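Local coordinates for protein uncharacterized HTH-type transcriptional regulator Rv2887 (PDB 5HSM) that is a homodimeric MarR-family repressor that binds the promoter of the methyltransferase gene htm, represses several other genes, and binds salicylate and para-aminosalicylic acid, at residues Leu62-Gln67 / Ala74-His79. Residues are numbered along the deposited sequence; the frame is centred on the assembly and turned at random.
Sequences LRMLSQ and AELARH
Met64 and Leu76 carry most of this apolar contact, and theirs is the closest CA pair between the two helical segments, at 7.3 Å. Their side chains run past each other in opposite directions: CD2 of Leu76 lies 3.7 Å from CB of Met64, near the root of the methionine. The methionine's far end reaches the opposing backbone, its CE standing 3.6 Å from the carbonyl O of Leu76. A bend at the last torsion (chi3 -66°) turns this methyl back, bringing CE within 3.7 Å of Leu76 CD2 as well. Leu65 meets the same leucine at roughly a right angle, with its CG 4.0 Å from Leu76 CD2; the isopropyl end of Leu76 thus packs against both residues. No hydrogen bond links the segments, and the interface is small, burying 210 Å² in all. Its loose side is at the exposed His79, where CB alone touches Met64, 3.8 Å from SD, and the imidazole turns away from segment 62-67. The segment axes approach no closer than 10.8 Å, at 118°, so side chains bridge the gap. This is the packing of the first two helices of the MarR winged helix-turn-helix. Helix 84-96 packs against this cluster, Met87 touching both Met64 and Leu76 and Leu91 touching Leu65, while helix 118-139 packs against Leu62 and Ser66.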
loop_
_atom_site.group_PDB
_atom_site.type_symbol
_atom_site.label_atom_id
_atom_site.label_comp_id
_atom_site.label_asym_id
_atom_site.label_seq_id
_atom_site.Cartn_x
_atom_site.Cartn_y
_atom_site.Cartn_z
ATOM N N LEU A 62 -2.921 -12.529 12.211
ATOM C CA LEU A 62 -3.536 -12.703 13.528
ATOM C C LEU A 62 -4.921 -12.042 13.637
ATOM O O LEU A 62 -5.889 -12.656 14.098
ATOM C CB LEU A 62 -2.587 -12.135 14.592
ATOM C CG LEU A 62 -2.738 -12.514 16.063
ATOM C CD1 LEU A 62 -2.543 -14.009 16.253
ATOM C CD2 LEU A 62 -1.723 -11.738 16.888
ATOM N N ARG A 63 -5.016 -10.792 13.201
ATOM C CA ARG A 63 -6.260 -10.048 13.291
ATOM C C ARG A 63 -7.336 -10.662 12.388
ATOM O O ARG A 63 -8.510 -10.798 12.786
ATOM C CB ARG A 63 -6.024 -8.577 12.930
ATOM C CG ARG A 63 -7.267 -7.728 13.035
ATOM C CD ARG A 63 -6.937 -6.314 13.442
ATOM N NE ARG A 63 -8.141 -5.536 13.720
ATOM C CZ ARG A 63 -8.853 -5.627 14.843
ATOM N NH1 ARG A 63 -8.494 -6.470 15.807
ATOM N NH2 ARG A 63 -9.931 -4.871 15.004
ATOM N N MET A 64 -6.929 -11.051 11.182
ATOM C CA MET A 64 -7.856 -11.687 10.244
ATOM C C MET A 64 -8.430 -12.986 10.818
ATOM O O MET A 64 -9.631 -13.260 10.707
ATOM C CB MET A 64 -7.165 -11.970 8.912
ATOM C CG MET A 64 -6.957 -10.743 8.057
ATOM S SD MET A 64 -6.481 -11.164 6.373
ATOM C CE MET A 64 -4.873 -11.893 6.628
ATOM N N LEU A 65 -7.561 -13.785 11.425
ATOM C CA LEU A 65 -7.992 -15.033 12.050
ATOM C C LEU A 65 -8.814 -14.835 13.328
ATOM O O LEU A 65 -9.655 -15.676 13.671
ATOM C CB LEU A 65 -6.780 -15.910 12.352
ATOM C CG LEU A 65 -6.256 -16.677 11.141
ATOM C CD1 LEU A 65 -5.006 -17.457 11.516
ATOM C CD2 LEU A 65 -7.337 -17.618 10.634
ATOM N N SER A 66 -8.586 -13.744 14.047
ATOM C CA SER A 66 -9.430 -13.488 15.210
ATOM C C SER A 66 -10.823 -13.089 14.741
ATOM O O SER A 66 -11.818 -13.376 15.404
ATOM C CB SER A 66 -8.846 -12.401 16.107
ATOM O OG SER A 66 -8.939 -11.143 15.485
ATOM N N GLN A 67 -10.895 -12.422 13.596
ATOM C CA GLN A 67 -12.204 -12.004 13.080
ATOM C C GLN A 67 -12.891 -13.073 12.217
ATOM O O GLN A 67 -14.105 -13.003 11.946
ATOM C CB GLN A 67 -12.050 -10.697 12.295
ATOM C CG GLN A 67 -11.857 -9.488 13.203
ATOM C CD GLN A 67 -11.403 -8.239 12.473
ATOM O OE1 GLN A 67 -11.068 -8.274 11.287
ATOM N NE2 GLN A 67 -11.394 -7.119 13.184
ATOM N N ALA A 74 -4.689 -19.761 1.851
ATOM C CA ALA A 74 -4.922 -19.120 0.562
ATOM C C ALA A 74 -5.896 -17.965 0.730
ATOM O O ALA A 74 -5.726 -16.885 0.161
ATOM C CB ALA A 74 -5.457 -20.122 -0.451
ATOM N N GLU A 75 -6.929 -18.206 1.523
ATOM C CA GLU A 75 -7.931 -17.180 1.779
ATOM C C GLU A 75 -7.321 -15.945 2.422
ATOM O O GLU A 75 -7.586 -14.796 2.022
ATOM C CB GLU A 75 -9.056 -17.750 2.664
ATOM C CG GLU A 75 -9.849 -18.810 1.901
ATOM C CD GLU A 75 -10.689 -19.742 2.737
ATOM O OE1 GLU A 75 -11.191 -20.718 2.141
ATOM O OE2 GLU A 75 -10.880 -19.493 3.942
ATOM N N LEU A 76 -6.542 -16.196 3.466
ATOM C CA LEU A 76 -5.821 -15.156 4.177
ATOM C C LEU A 76 -4.895 -14.386 3.241
ATOM O O LEU A 76 -4.812 -13.160 3.305
ATOM C CB LEU A 76 -5.009 -15.779 5.321
ATOM C CG LEU A 76 -5.822 -16.379 6.465
ATOM C CD1 LEU A 76 -4.949 -17.350 7.244
ATOM C CD2 LEU A 76 -6.327 -15.263 7.370
ATOM N N ALA A 77 -4.199 -15.123 2.381
ATOM C CA ALA A 77 -3.233 -14.538 1.460
ATOM C C ALA A 77 -3.926 -13.632 0.450
ATOM O O ALA A 77 -3.380 -12.587 0.076
ATOM C CB ALA A 77 -2.446 -15.633 0.741
ATOM N N ARG A 78 -5.119 -14.035 0.008
ATOM C CA ARG A 78 -5.899 -13.222 -0.925
ATOM C C ARG A 78 -6.436 -11.975 -0.236
ATOM O O ARG A 78 -6.370 -10.888 -0.800
ATOM C CB ARG A 78 -7.039 -14.028 -1.562
ATOM C CG ARG A 78 -6.552 -15.011 -2.612
ATOM C CD ARG A 78 -7.722 -15.548 -3.410
ATOM N NE ARG A 78 -7.848 -16.996 -3.338
ATOM C CZ ARG A 78 -8.951 -17.634 -2.984
ATOM N NH1 ARG A 78 -10.032 -16.962 -2.649
ATOM N NH2 ARG A 78 -8.973 -18.952 -2.960
ATOM N N HIS A 79 -6.905 -12.108 1.001
ATOM C CA HIS A 79 -7.427 -10.940 1.706
ATOM C C HIS A 79 -6.323 -9.943 2.062
ATOM O O HIS A 79 -6.559 -8.734 2.107
ATOM C CB HIS A 79 -8.178 -11.372 2.965
ATOM C CG HIS A 79 -9.402 -12.184 2.684
ATOM N ND1 HIS A 79 -10.191 -12.712 3.687
ATOM C CD2 HIS A 79 -9.981 -12.556 1.518
ATOM C CE1 HIS A 79 -11.198 -13.375 3.149
ATOM N NE2 HIS A 79 -11.095 -13.298 1.834
#